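Local coordinates for protein fumarate lyase (Mesorhizobium sp., PDB 3C8T) that belongs to the fumarate lyase superfamily of largely helical proteins and forms a four-chain assembly, at residues M250-M255 with E340-G345; A135-N140 with L346-D351; R39-L44 with A198-R203; Y78-L83 with Y97-A102; V386-R391 with R405-V410. All blocks are in the same frame, centred on the assembly; numbering follows the deposited sequence.

Interaction 1: residues M250-M255 with E340-G345; sequences MDISIM and EFMLGG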
# COMPACT_ATOMS: atom_id res chain seq x y z
N MET A 250 -4.87 -14.55 -13.87
CA MET A 250 -4.05 -15.57 -13.24
C MET A 250 -4.42 -16.92 -13.82
O MET A 250 -3.53 -17.70 -14.19
CB MET A 250 -4.23 -15.62 -11.71
CG MET A 250 -3.19 -14.81 -10.94
SD MET A 250 -1.41 -15.14 -11.30
CE MET A 250 -1.04 -16.47 -10.17
N ASP A 251 -5.73 -17.20 -13.86
CA ASP A 251 -6.22 -18.50 -14.27
C ASP A 251 -5.81 -18.76 -15.72
O ASP A 251 -5.22 -19.77 -16.02
CB ASP A 251 -7.75 -18.62 -14.10
CG ASP A 251 -8.18 -18.65 -12.65
OD1 ASP A 251 -7.31 -18.61 -11.77
OD2 ASP A 251 -9.40 -18.74 -12.38
N ILE A 252 -6.11 -17.83 -16.61
CA ILE A 252 -5.76 -18.00 -18.03
C ILE A 252 -4.25 -18.15 -18.28
O ILE A 252 -3.83 -19.08 -18.95
CB ILE A 252 -6.38 -16.89 -18.92
CG1 ILE A 252 -7.92 -17.09 -18.97
CG2 ILE A 252 -5.73 -16.86 -20.33
CD1 ILE A 252 -8.70 -15.81 -19.13
N SER A 253 -3.43 -17.27 -17.69
CA SER A 253 -1.98 -17.37 -17.93
C SER A 253 -1.40 -18.68 -17.41
O SER A 253 -0.48 -19.23 -18.01
CB SER A 253 -1.22 -16.14 -17.41
OG SER A 253 -1.26 -16.09 -16.03
N ILE A 254 -1.96 -19.20 -16.33
CA ILE A 254 -1.51 -20.49 -15.80
C ILE A 254 -2.05 -21.64 -16.69
O ILE A 254 -1.33 -22.58 -17.00
CB ILE A 254 -1.88 -20.69 -14.34
CG1 ILE A 254 -1.16 -19.65 -13.44
CG2 ILE A 254 -1.62 -22.20 -13.95
CD1 ILE A 254 -1.60 -19.67 -11.90
N MET A 255 -3.26 -21.52 -17.19
CA MET A 255 -3.74 -22.54 -18.13
C MET A 255 -2.92 -22.53 -19.47
O MET A 255 -2.98 -23.50 -20.23
CB MET A 255 -5.26 -22.39 -18.36
CG MET A 255 -6.17 -22.79 -17.15
SD MET A 255 -7.91 -22.22 -17.40
CE MET A 255 -8.36 -23.26 -18.71
N GLU A 340 -12.00 -7.59 -22.35
CA GLU A 340 -13.00 -7.67 -23.46
C GLU A 340 -12.41 -8.41 -24.70
O GLU A 340 -13.02 -9.29 -25.26
CB GLU A 340 -13.42 -6.27 -23.98
CG GLU A 340 -14.37 -5.43 -23.14
CD GLU A 340 -14.61 -4.04 -23.77
OE1 GLU A 340 -15.40 -3.96 -24.74
OE2 GLU A 340 -14.02 -3.04 -23.30
N PHE A 341 -11.23 -7.98 -25.10
CA PHE A 341 -10.55 -8.51 -26.26
C PHE A 341 -10.15 -9.97 -26.07
O PHE A 341 -10.43 -10.80 -26.93
CB PHE A 341 -9.31 -7.66 -26.54
CG PHE A 341 -8.45 -8.20 -27.63
CD1 PHE A 341 -8.82 -8.01 -28.97
CD2 PHE A 341 -7.27 -8.86 -27.34
CE1 PHE A 341 -8.02 -8.53 -30.01
CE2 PHE A 341 -6.48 -9.37 -28.37
CZ PHE A 341 -6.86 -9.21 -29.71
N MET A 342 -9.52 -10.27 -24.94
CA MET A 342 -9.00 -11.59 -24.65
C MET A 342 -10.12 -12.61 -24.51
O MET A 342 -10.03 -13.70 -25.09
CB MET A 342 -8.07 -11.58 -23.43
CG MET A 342 -7.71 -12.98 -22.82
SD MET A 342 -6.63 -12.82 -21.39
CE MET A 342 -7.80 -12.38 -20.06
N LEU A 343 -11.14 -12.27 -23.74
CA LEU A 343 -12.26 -13.15 -23.45
C LEU A 343 -13.19 -13.29 -24.64
O LEU A 343 -13.81 -14.35 -24.84
CB LEU A 343 -13.07 -12.64 -22.23
CG LEU A 343 -12.33 -12.72 -20.90
CD1 LEU A 343 -13.03 -11.85 -19.82
CD2 LEU A 343 -12.15 -14.20 -20.45
N GLY A 344 -13.29 -12.21 -25.41
CA GLY A 344 -14.09 -12.23 -26.61
C GLY A 344 -13.53 -13.22 -27.62
O GLY A 344 -14.32 -13.94 -28.27
N GLY A 345 -12.21 -13.27 -27.77
CA GLY A 345 -11.56 -14.21 -28.70
C GLY A 345 -10.81 -15.36 -28.06
O GLY A 345 -9.97 -16.00 -28.72

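Interaction 2: residues A135-N140 with L346-D351; sequences AALARN and LQVFPD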
# COMPACT_ATOMS: atom_id res chain seq x y z
N ALA A 135 -20.51 -14.62 -20.45
CA ALA A 135 -21.73 -15.40 -20.65
C ALA A 135 -21.62 -16.34 -21.89
O ALA A 135 -22.04 -17.50 -21.86
CB ALA A 135 -22.94 -14.50 -20.73
N ALA A 136 -21.01 -15.87 -22.96
CA ALA A 136 -20.81 -16.74 -24.13
C ALA A 136 -19.93 -17.92 -23.77
O ALA A 136 -20.26 -19.06 -24.10
CB ALA A 136 -20.24 -15.95 -25.34
N LEU A 137 -18.83 -17.67 -23.09
CA LEU A 137 -17.91 -18.75 -22.69
C LEU A 137 -18.61 -19.72 -21.75
O LEU A 137 -18.49 -20.92 -21.91
CB LEU A 137 -16.65 -18.22 -22.02
CG LEU A 137 -15.66 -17.42 -22.89
CD1 LEU A 137 -14.65 -16.71 -21.99
CD2 LEU A 137 -14.92 -18.34 -23.87
N ALA A 138 -19.34 -19.19 -20.78
CA ALA A 138 -20.05 -20.01 -19.83
C ALA A 138 -21.06 -20.93 -20.54
O ALA A 138 -21.17 -22.12 -20.22
CB ALA A 138 -20.77 -19.13 -18.84
N ARG A 139 -21.80 -20.35 -21.50
CA ARG A 139 -22.84 -21.06 -22.23
C ARG A 139 -22.20 -22.13 -23.13
O ARG A 139 -22.48 -23.32 -22.97
CB ARG A 139 -23.68 -20.07 -23.04
CG ARG A 139 -24.90 -20.64 -23.68
CD ARG A 139 -25.66 -19.49 -24.47
NE ARG A 139 -24.88 -18.29 -24.86
CZ ARG A 139 -25.05 -17.05 -24.36
NH1 ARG A 139 -25.96 -16.81 -23.42
NH2 ARG A 139 -24.31 -16.04 -24.81
N ASN A 140 -21.32 -21.71 -24.04
CA ASN A 140 -20.71 -22.67 -24.98
C ASN A 140 -19.91 -23.81 -24.32
O ASN A 140 -19.87 -24.91 -24.84
CB ASN A 140 -19.81 -21.97 -26.00
CG ASN A 140 -20.56 -20.90 -26.82
OD1 ASN A 140 -21.80 -20.91 -26.93
ND2 ASN A 140 -19.79 -19.97 -27.39
N LEU A 346 -11.09 -15.67 -26.78
CA LEU A 346 -10.36 -16.75 -26.08
C LEU A 346 -10.38 -18.10 -26.88
O LEU A 346 -11.46 -18.52 -27.30
CB LEU A 346 -10.91 -16.94 -24.66
CG LEU A 346 -10.05 -17.75 -23.70
CD1 LEU A 346 -8.75 -16.97 -23.42
CD2 LEU A 346 -10.82 -18.13 -22.43
N GLN A 347 -9.22 -18.73 -27.10
CA GLN A 347 -9.17 -20.05 -27.73
C GLN A 347 -9.24 -21.07 -26.58
O GLN A 347 -8.42 -21.05 -25.67
CB GLN A 347 -7.90 -20.24 -28.55
CG GLN A 347 -7.61 -19.12 -29.61
CD GLN A 347 -6.18 -19.20 -30.17
OE1 GLN A 347 -5.80 -20.19 -30.85
NE2 GLN A 347 -5.36 -18.17 -29.88
N VAL A 348 -10.22 -21.95 -26.61
CA VAL A 348 -10.43 -22.95 -25.56
C VAL A 348 -10.14 -24.27 -26.21
O VAL A 348 -10.59 -24.46 -27.36
CB VAL A 348 -11.91 -22.92 -25.07
CG1 VAL A 348 -12.20 -24.04 -24.06
CG2 VAL A 348 -12.28 -21.54 -24.48
N PHE A 349 -9.37 -25.16 -25.54
CA PHE A 349 -8.93 -26.45 -26.13
C PHE A 349 -9.45 -27.68 -25.40
O PHE A 349 -8.82 -28.21 -24.49
CB PHE A 349 -7.42 -26.51 -26.26
CG PHE A 349 -6.85 -25.35 -27.02
CD1 PHE A 349 -7.36 -25.03 -28.29
CD2 PHE A 349 -5.85 -24.56 -26.47
CE1 PHE A 349 -6.83 -23.92 -29.00
CE2 PHE A 349 -5.33 -23.45 -27.16
CZ PHE A 349 -5.82 -23.14 -28.43
N PRO A 350 -10.67 -28.11 -25.75
CA PRO A 350 -11.26 -29.21 -24.99
C PRO A 350 -10.39 -30.49 -25.01
O PRO A 350 -10.43 -31.25 -24.03
CB PRO A 350 -12.61 -29.38 -25.66
CG PRO A 350 -12.93 -27.93 -26.15
CD PRO A 350 -11.60 -27.54 -26.74
N ASP A 351 -9.58 -30.66 -26.05
CA ASP A 351 -8.69 -31.81 -26.18
C ASP A 351 -7.61 -31.81 -25.13
O ASP A 351 -7.41 -32.82 -24.46
CB ASP A 351 -8.09 -31.94 -27.61
CG ASP A 351 -7.32 -30.67 -28.09
OD1 ASP A 351 -7.51 -29.58 -27.53
OD2 ASP A 351 -6.52 -30.77 -29.05

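Interaction 3: residues R39-L44 with A198-R203; sequences RAQARL and ASLGTR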
# COMPACT_ATOMS: atom_id res chain seq x y z
N ARG A 39 -25.86 31.19 -15.76
CA ARG A 39 -27.25 30.96 -16.10
C ARG A 39 -28.11 30.75 -14.88
O ARG A 39 -29.21 31.31 -14.78
CB ARG A 39 -27.38 29.72 -16.98
CG ARG A 39 -28.33 29.93 -18.13
CD ARG A 39 -27.57 30.35 -19.36
NE ARG A 39 -26.63 29.30 -19.77
CZ ARG A 39 -26.97 28.20 -20.45
NH1 ARG A 39 -28.23 28.00 -20.82
NH2 ARG A 39 -26.03 27.31 -20.77
N ALA A 40 -27.62 29.93 -13.96
CA ALA A 40 -28.28 29.72 -12.68
C ALA A 40 -28.49 31.06 -11.94
O ALA A 40 -29.52 31.30 -11.35
CB ALA A 40 -27.48 28.73 -11.81
N GLN A 41 -27.50 31.93 -11.99
CA GLN A 41 -27.59 33.17 -11.27
C GLN A 41 -28.56 34.17 -11.92
O GLN A 41 -29.19 34.96 -11.23
CB GLN A 41 -26.19 33.74 -11.06
CG GLN A 41 -25.49 33.07 -9.89
CD GLN A 41 -24.04 33.35 -9.83
OE1 GLN A 41 -23.41 33.65 -10.86
NE2 GLN A 41 -23.47 33.26 -8.63
N ALA A 42 -28.69 34.13 -13.25
CA ALA A 42 -29.56 35.05 -13.95
C ALA A 42 -31.00 34.68 -13.70
O ALA A 42 -31.85 35.57 -13.53
CB ALA A 42 -29.26 35.07 -15.42
N ARG A 43 -31.30 33.38 -13.67
CA ARG A 43 -32.63 32.89 -13.30
C ARG A 43 -33.04 33.26 -11.87
O ARG A 43 -34.22 33.47 -11.61
CB ARG A 43 -32.76 31.38 -13.49
CG ARG A 43 -32.92 30.97 -14.93
CD ARG A 43 -33.57 29.61 -15.05
NE ARG A 43 -32.80 28.57 -14.39
CZ ARG A 43 -31.80 27.88 -14.95
NH1 ARG A 43 -31.42 28.12 -16.21
NH2 ARG A 43 -31.18 26.95 -14.23
N LEU A 44 -32.10 33.31 -10.95
CA LEU A 44 -32.42 33.64 -9.56
C LEU A 44 -32.31 35.14 -9.33
O LEU A 44 -32.34 35.60 -8.19
CB LEU A 44 -31.50 32.89 -8.58
CG LEU A 44 -31.60 31.36 -8.55
CD1 LEU A 44 -30.29 30.73 -8.15
CD2 LEU A 44 -32.74 30.88 -7.63
N ALA A 198 -20.49 32.78 1.55
CA ALA A 198 -20.72 34.08 2.24
C ALA A 198 -20.94 35.20 1.25
O ALA A 198 -21.81 36.06 1.46
CB ALA A 198 -19.55 34.43 3.15
N SER A 199 -20.15 35.21 0.18
CA SER A 199 -20.25 36.28 -0.81
C SER A 199 -21.60 36.40 -1.51
O SER A 199 -21.84 37.40 -2.18
CB SER A 199 -19.06 36.28 -1.78
OG SER A 199 -19.22 35.38 -2.84
N LEU A 200 -22.50 35.42 -1.29
CA LEU A 200 -23.83 35.39 -1.92
C LEU A 200 -24.95 35.69 -0.92
O LEU A 200 -26.17 35.55 -1.21
CB LEU A 200 -24.08 34.05 -2.67
CG LEU A 200 -23.17 33.83 -3.89
CD1 LEU A 200 -23.27 32.40 -4.46
CD2 LEU A 200 -23.36 34.88 -4.99
N GLY A 201 -24.52 36.13 0.26
CA GLY A 201 -25.43 36.55 1.31
C GLY A 201 -26.25 35.36 1.73
O GLY A 201 -25.72 34.38 2.27
N THR A 202 -27.55 35.43 1.43
CA THR A 202 -28.51 34.40 1.85
C THR A 202 -28.93 33.50 0.70
O THR A 202 -29.71 32.60 0.89
CB THR A 202 -29.83 35.01 2.51
OG1 THR A 202 -30.70 35.53 1.49
CG2 THR A 202 -29.50 36.10 3.53
N ARG A 203 -28.41 33.75 -0.51
CA ARG A 203 -28.93 33.08 -1.69
C ARG A 203 -28.06 31.88 -2.12
O ARG A 203 -28.34 31.21 -3.14
CB ARG A 203 -29.06 34.08 -2.86
CG ARG A 203 -29.79 35.39 -2.54
CD ARG A 203 -31.29 35.23 -2.41
NE ARG A 203 -31.89 34.29 -3.37
CZ ARG A 203 -32.23 34.62 -4.63
NH1 ARG A 203 -32.79 33.71 -5.42
NH2 ARG A 203 -31.99 35.84 -5.09

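Interaction 4: residues Y78-L83 with Y97-A102; sequences YPILPL and YLHWGA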
# COMPACT_ATOMS: atom_id res chain seq x y z
N TYR A 78 -3.18 27.41 -10.17
CA TYR A 78 -4.40 26.75 -10.71
C TYR A 78 -4.84 27.32 -12.05
O TYR A 78 -4.58 28.48 -12.32
CB TYR A 78 -5.54 26.87 -9.69
CG TYR A 78 -5.18 26.32 -8.33
CD1 TYR A 78 -5.17 24.96 -8.10
CD2 TYR A 78 -4.84 27.17 -7.28
CE1 TYR A 78 -4.84 24.44 -6.88
CE2 TYR A 78 -4.48 26.66 -6.02
CZ TYR A 78 -4.51 25.29 -5.83
OH TYR A 78 -4.19 24.74 -4.61
N PRO A 79 -5.49 26.51 -12.93
CA PRO A 79 -5.89 27.09 -14.21
C PRO A 79 -7.16 27.93 -14.15
O PRO A 79 -7.45 28.61 -15.14
CB PRO A 79 -6.13 25.85 -15.10
CG PRO A 79 -6.63 24.80 -14.13
CD PRO A 79 -5.78 25.05 -12.88
N ILE A 80 -7.92 27.89 -13.05
CA ILE A 80 -9.25 28.48 -13.07
C ILE A 80 -9.28 30.00 -13.27
O ILE A 80 -10.04 30.49 -14.10
CB ILE A 80 -10.11 28.09 -11.85
CG1 ILE A 80 -10.32 26.57 -11.78
CG2 ILE A 80 -11.43 28.83 -11.87
CD1 ILE A 80 -10.53 25.85 -13.14
N LEU A 81 -8.52 30.75 -12.50
CA LEU A 81 -8.59 32.20 -12.63
C LEU A 81 -8.01 32.70 -13.94
O LEU A 81 -8.58 33.60 -14.52
CB LEU A 81 -8.06 32.94 -11.37
CG LEU A 81 -8.94 32.70 -10.11
CD1 LEU A 81 -8.33 33.30 -8.84
CD2 LEU A 81 -10.36 33.21 -10.26
N PRO A 82 -6.88 32.12 -14.43
CA PRO A 82 -6.44 32.42 -15.79
C PRO A 82 -7.49 32.05 -16.84
O PRO A 82 -7.75 32.85 -17.76
CB PRO A 82 -5.19 31.54 -15.96
CG PRO A 82 -4.71 31.28 -14.62
CD PRO A 82 -5.93 31.20 -13.76
N LEU A 83 -8.12 30.88 -16.73
CA LEU A 83 -9.19 30.57 -17.66
C LEU A 83 -10.35 31.61 -17.60
O LEU A 83 -10.90 32.01 -18.64
CB LEU A 83 -9.71 29.13 -17.48
CG LEU A 83 -11.08 28.90 -18.15
CD1 LEU A 83 -10.97 28.88 -19.67
CD2 LEU A 83 -11.74 27.64 -17.59
N TYR A 97 -19.27 39.33 -14.88
CA TYR A 97 -20.12 38.61 -13.94
C TYR A 97 -19.80 37.14 -13.80
O TYR A 97 -20.54 36.39 -13.15
CB TYR A 97 -21.59 38.78 -14.25
CG TYR A 97 -22.06 40.21 -14.18
CD1 TYR A 97 -22.62 40.73 -13.02
CD2 TYR A 97 -21.92 41.04 -15.30
CE1 TYR A 97 -23.05 42.03 -12.97
CE2 TYR A 97 -22.34 42.33 -15.27
CZ TYR A 97 -22.91 42.83 -14.11
OH TYR A 97 -23.33 44.13 -14.12
N LEU A 98 -18.68 36.75 -14.40
CA LEU A 98 -18.19 35.39 -14.40
C LEU A 98 -17.69 35.03 -13.01
O LEU A 98 -17.29 35.92 -12.23
CB LEU A 98 -17.04 35.29 -15.40
CG LEU A 98 -16.97 34.49 -16.72
CD1 LEU A 98 -18.20 33.73 -17.13
CD2 LEU A 98 -16.46 35.39 -17.84
N HIS A 99 -17.74 33.73 -12.68
CA HIS A 99 -17.14 33.23 -11.44
C HIS A 99 -17.63 34.10 -10.31
O HIS A 99 -16.83 34.67 -9.57
CB HIS A 99 -15.61 33.31 -11.57
CG HIS A 99 -14.85 32.50 -10.56
ND1 HIS A 99 -14.54 31.17 -10.76
CD2 HIS A 99 -14.29 32.85 -9.38
CE1 HIS A 99 -13.83 30.73 -9.73
NE2 HIS A 99 -13.66 31.73 -8.88
N TRP A 100 -18.94 34.24 -10.17
CA TRP A 100 -19.49 35.17 -9.18
C TRP A 100 -19.82 34.35 -7.95
O TRP A 100 -20.73 33.53 -7.99
CB TRP A 100 -20.76 35.80 -9.75
CG TRP A 100 -21.42 36.88 -8.94
CD1 TRP A 100 -22.39 36.72 -7.97
CD2 TRP A 100 -21.21 38.28 -9.07
NE1 TRP A 100 -22.77 37.94 -7.47
CE2 TRP A 100 -22.08 38.92 -8.13
CE3 TRP A 100 -20.39 39.07 -9.88
CZ2 TRP A 100 -22.13 40.32 -7.99
CZ3 TRP A 100 -20.44 40.45 -9.74
CH2 TRP A 100 -21.32 41.06 -8.80
N GLY A 101 -19.04 34.55 -6.89
CA GLY A 101 -19.24 33.81 -5.64
C GLY A 101 -18.58 32.44 -5.61
O GLY A 101 -18.59 31.80 -4.57
N ALA A 102 -18.00 32.03 -6.74
CA ALA A 102 -17.23 30.78 -6.88
C ALA A 102 -15.82 30.83 -6.30
O ALA A 102 -15.19 31.88 -6.30
CB ALA A 102 -17.15 30.40 -8.37

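Interaction 5: residues V386-R391 with R405-V410; sequences VYLGCR and RTMPEV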
# COMPACT_ATOMS: atom_id res chain seq x y z
N VAL A 386 -10.47 -46.87 -0.23
CA VAL A 386 -10.22 -46.15 -1.48
C VAL A 386 -8.92 -45.38 -1.38
O VAL A 386 -8.19 -45.28 -2.37
CB VAL A 386 -11.38 -45.17 -1.85
CG1 VAL A 386 -11.00 -44.28 -3.09
CG2 VAL A 386 -12.72 -45.89 -2.07
N TYR A 387 -8.63 -44.79 -0.21
CA TYR A 387 -7.34 -44.10 -0.05
C TYR A 387 -6.16 -45.10 -0.17
O TYR A 387 -5.14 -44.81 -0.78
CB TYR A 387 -7.28 -43.30 1.26
N LEU A 388 -6.34 -46.30 0.38
CA LEU A 388 -5.44 -47.42 0.15
C LEU A 388 -5.33 -47.80 -1.33
O LEU A 388 -4.23 -48.03 -1.85
CB LEU A 388 -5.90 -48.63 0.98
CG LEU A 388 -5.06 -49.92 0.95
CD1 LEU A 388 -3.61 -49.68 1.36
CD2 LEU A 388 -5.68 -51.04 1.80
N GLY A 389 -6.47 -47.89 -2.01
CA GLY A 389 -6.48 -48.10 -3.47
C GLY A 389 -5.70 -47.00 -4.19
O GLY A 389 -4.96 -47.28 -5.12
N CYS A 390 -5.88 -45.74 -3.74
CA CYS A 390 -5.18 -44.59 -4.30
C CYS A 390 -3.67 -44.59 -4.04
O CYS A 390 -2.89 -44.28 -4.96
CB CYS A 390 -5.78 -43.28 -3.77
SG CYS A 390 -7.43 -42.87 -4.41
N ARG A 391 -3.24 -44.93 -2.81
CA ARG A 391 -1.80 -45.03 -2.53
C ARG A 391 -1.14 -46.07 -3.44
O ARG A 391 -0.04 -45.84 -3.96
CB ARG A 391 -1.50 -45.36 -1.05
CG ARG A 391 -2.11 -44.39 -0.05
CD ARG A 391 -1.51 -44.52 1.37
NE ARG A 391 -0.25 -43.79 1.50
CZ ARG A 391 0.15 -43.13 2.60
NH1 ARG A 391 -0.61 -43.11 3.69
NH2 ARG A 391 1.33 -42.49 2.62
N ARG A 405 -10.18 -52.94 -8.92
CA ARG A 405 -10.77 -54.15 -9.49
C ARG A 405 -10.22 -55.43 -8.85
O ARG A 405 -10.88 -56.47 -8.90
CB ARG A 405 -10.49 -54.19 -11.01
CG ARG A 405 -9.16 -54.86 -11.37
CD ARG A 405 -8.90 -54.87 -12.87
NE ARG A 405 -9.89 -55.61 -13.65
CZ ARG A 405 -9.88 -55.69 -14.98
NH1 ARG A 405 -8.92 -55.08 -15.69
NH2 ARG A 405 -10.83 -56.39 -15.61
N THR A 406 -9.01 -55.38 -8.29
CA THR A 406 -8.37 -56.55 -7.70
C THR A 406 -8.64 -56.61 -6.19
O THR A 406 -8.14 -57.51 -5.52
CB THR A 406 -6.81 -56.57 -7.89
OG1 THR A 406 -6.19 -55.55 -7.11
CG2 THR A 406 -6.41 -56.41 -9.35
N MET A 407 -9.43 -55.65 -5.67
CA MET A 407 -9.64 -55.45 -4.25
C MET A 407 -11.07 -55.89 -3.90
O MET A 407 -12.01 -55.10 -4.02
CB MET A 407 -9.39 -53.96 -3.87
CG MET A 407 -7.89 -53.53 -3.72
SD MET A 407 -7.56 -51.75 -3.42
CE MET A 407 -8.18 -51.54 -1.76
N PRO A 408 -11.26 -57.16 -3.47
CA PRO A 408 -12.66 -57.66 -3.40
C PRO A 408 -13.60 -56.89 -2.46
O PRO A 408 -14.82 -56.92 -2.65
CB PRO A 408 -12.49 -59.14 -2.96
CG PRO A 408 -11.05 -59.48 -3.34
CD PRO A 408 -10.29 -58.19 -3.04
N GLU A 409 -13.04 -56.23 -1.45
CA GLU A 409 -13.84 -55.41 -0.54
C GLU A 409 -14.46 -54.17 -1.24
O GLU A 409 -15.32 -53.51 -0.67
CB GLU A 409 -13.00 -55.01 0.70
CG GLU A 409 -11.80 -54.07 0.46
CD GLU A 409 -10.47 -54.80 0.18
OE1 GLU A 409 -9.43 -54.34 0.72
OE2 GLU A 409 -10.45 -55.81 -0.58
N VAL A 410 -14.02 -53.88 -2.47
CA VAL A 410 -14.66 -52.86 -3.32
C VAL A 410 -15.32 -53.50 -4.55
O VAL A 410 -16.48 -53.21 -4.85
CB VAL A 410 -13.65 -51.79 -3.87
CG1 VAL A 410 -14.38 -50.46 -4.21
CG2 VAL A 410 -12.51 -51.57 -2.93

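Interaction 1: residues M250-M255 with E340-G345
Ile252 on the last turns of helix 229-255 faces Met342 and Leu343 near the end of helix 315-344, and the backbones come no closer than 9.8 Å, between Ile252 CA and Leu343 CA. At that spacing the gap is bridged by side chains alone. The helix of 340-345 gives out at Gly345, whose N still bonds to Phe341 O. CD1 of Ile252 does all the touching on its side. Met342 meets it tip to tip, with Met342 CE 3.7 Å from Ile252 CD1. The thioether chain leaves with CG anti to the backbone N (chi1 166°), runs straight through chi2 and bends only at chi3 (80°), which turns the terminal methyl onto the isoleucine. Leu343 comes in at a slant, its CD2 4.0 Å from the same CD1, so one isoleucine methyl is shared by two partners. Cys286 of helix 284-306 also packs on Ile252 and Met342, while Leu343 turns to helix 104-140 as well. Asp251, one residue before Ile252, bonds through OD1 to the backbone N of Phe311 of the second subunit. Buried aliphatic and thioether packing between long helices is characteristic of the central helical bundle of the fumarate lyase superfamily.

Interaction 2: residues A135-N140 with L346-D351
Leu346, just beyond the end of helix 315-344, presents CD2 to CD1 of Leu137 at 4.1 Å, the two side chains crossing at about a right angle. Its CG lies anti to the backbone N (chi1 -165°), which carries the branch across to helix 104-140. Gln347 points the other way; its NE2 bonds to Glu265 O, and its backbone pairs with Ala264 in the short antiparallel ladder of strands 263-264 and 347-348. The alternation of the strand brings Val348 back to the helix, where its CG2 sits 4.2 Å from CD2 of Leu137. Leu137 therefore spends one methyl on each of two residues, forking between Leu346 and Val348. Phe160 of helix 160-185 packs on both of these, closing the same patch. Beyond Val348 the chain turns into helix 350-357. With only methyl groups meeting, the contact implies nondirectional hydrophobic packing of the strand on the end of the long helix, with no polar pair between the two segments to fix its register.

Interaction 3: residues R39-L44 with A198-R203
Leu44 and Arg203 carry the polar part of this contact. The guanidinium reaches the backbone carbonyl where helix 23-43 has just ended: Arg203 NH2 donates to Leu44 O at 3.1 Å, with an N-H...O angle of 151°. The oxygen lies close to the guanidinium plane, and the nitrogen stands nearly in line with the C=O bond. Arg203 NH1 adds a weak bond to Leu44 O at 3.4 Å. Bends at chi2 (-74°) and chi3 (-39°) fold the arginine back to present this edge, while its NE pairs with Asp206, so the guanidinium has two polar partners. A positive group at the C-terminal end of a helix probably interacts favourably with the helix dipole. The acceptor belongs to the first residue beyond the helix, and the donor ends a type II' beta turn, Leu200 to Arg203, with Gly201 at positive phi; the loop thereby ties helix 23-43 to the start of helix 204-215 in the mainly helical N-terminal region. Carbon-nitrogen van der Waals contacts complete the join. Leu44 and Arg203 slide past each other in opposite directions, bringing Leu44 CB within 3.5 Å of Arg203 NH1. Gln41 NE2, bonded to Trp100 O, lies 4.0 Å from Leu200 CD2.

Interaction 4: residues Y78-L83 with Y97-A102
Ile80, on helix 80-91, meets the imidazole of His99 through its CG2 methyl, 3.7 Å from His99 CE1. The methyl approaches the ring obliquely. This branch is the one anti to the backbone N, and chi1 of -60° sends CG1 elsewhere; Thr104 and Met108 of helix 104-140 pack on the same isoleucine. Leu81 follows and takes a ring face: its CD2 stands 4.1 Å from the centroid of the His99 ring, 23° off the normal, a CH-pi contact displaced toward the NE2 and CD2 rim. Leu81 CD2 is 3.9 Å from His99 NE2. Both side chains cross the histidine at about a right angle. Ala102 covers the opposite face, its CB 3.5 Å above the plane and over the centre, so the ring is sandwiched between two methyl groups. With CG anti to the backbone N (chi1 -164°), the imidazole projects from its loop toward the helix. His99 ND1 is hydrogen-bonded to Glu34 of helix 23-43, which further restrains the ring's rotation. The loop's backbone also reaches across the subunit boundary, where the carbonyls of Leu98 and His99 accept bonds from Arg379 of the second subunit. Here a histidine sandwiched by aliphatic groups joins the 97-102 loop to helix 80-91, within the helical N-terminal region of this superfamily fold.

Interaction 5: residues V386-R391 with R405-V410
Met407 reaches across to Gly389 and Leu388 in the helical C-terminal region that matches the adenylosuccinate lyase C-terminus family, where helix 379-395 packs against the start of helix 408-414. Met407 holds the N-cap position of that second helix, and its side chain runs from there toward the middle of the first. It leaves with CG beside the backbone N (chi1 -79°) and stays extended through chi2. A bend at chi3 (69°) then lays the thioether against the helix surface, so that sulfur and methyl both rest on Gly389, with Met407 CE 4.0 Å from Gly389 N. Gly389 has no side chain in between, and the CA atoms of Gly389 and Met407 are 8.0 Å apart, the closest pair of the two segments. Leu388, on the neighbouring position of the helix and at its exposed side, points toward the second segment and brings CD2 to 4.4 Å from Met407 CE, a marginal apolar contact. Ile385 and Arg392, one turn to either side along helix 379-395, also pack on the methionine, while Val386 turns away to helix 366-377. Arg405, two residues before Met407, forms salt bridges with Glu402 and Glu416, and Val410 N bonds to Met407 O at 2.8 Å in the first turn of the helix. The tightest approach is that of the sulfur, with Met407 SD 3.8 Å from Gly389 CA.

Overall arrangement
Interactions 1 and 2 adjoin, their centres 11 Å apart, and share the run from helix 315-344 into strand 347-348; Leu343 of the first touches Leu137 of the second. Both are purely apolar, interaction 1 fully buried in the bundle and interaction 2 only partly. At the other end of the elongated chain, interactions 3 and 4 lie 15 Å apart and meet through Gln41, Leu200 and Trp100. There loops pack on helices, and the chemistry includes an arginine-carbonyl bond and a methyl-imidazole contact. Interaction 5, in the C-terminal region, is a buried contact of a thioether on a glycine backbone, bordered by an exposed leucine. Interactions 1, 3 and 4 also touch the second subunit.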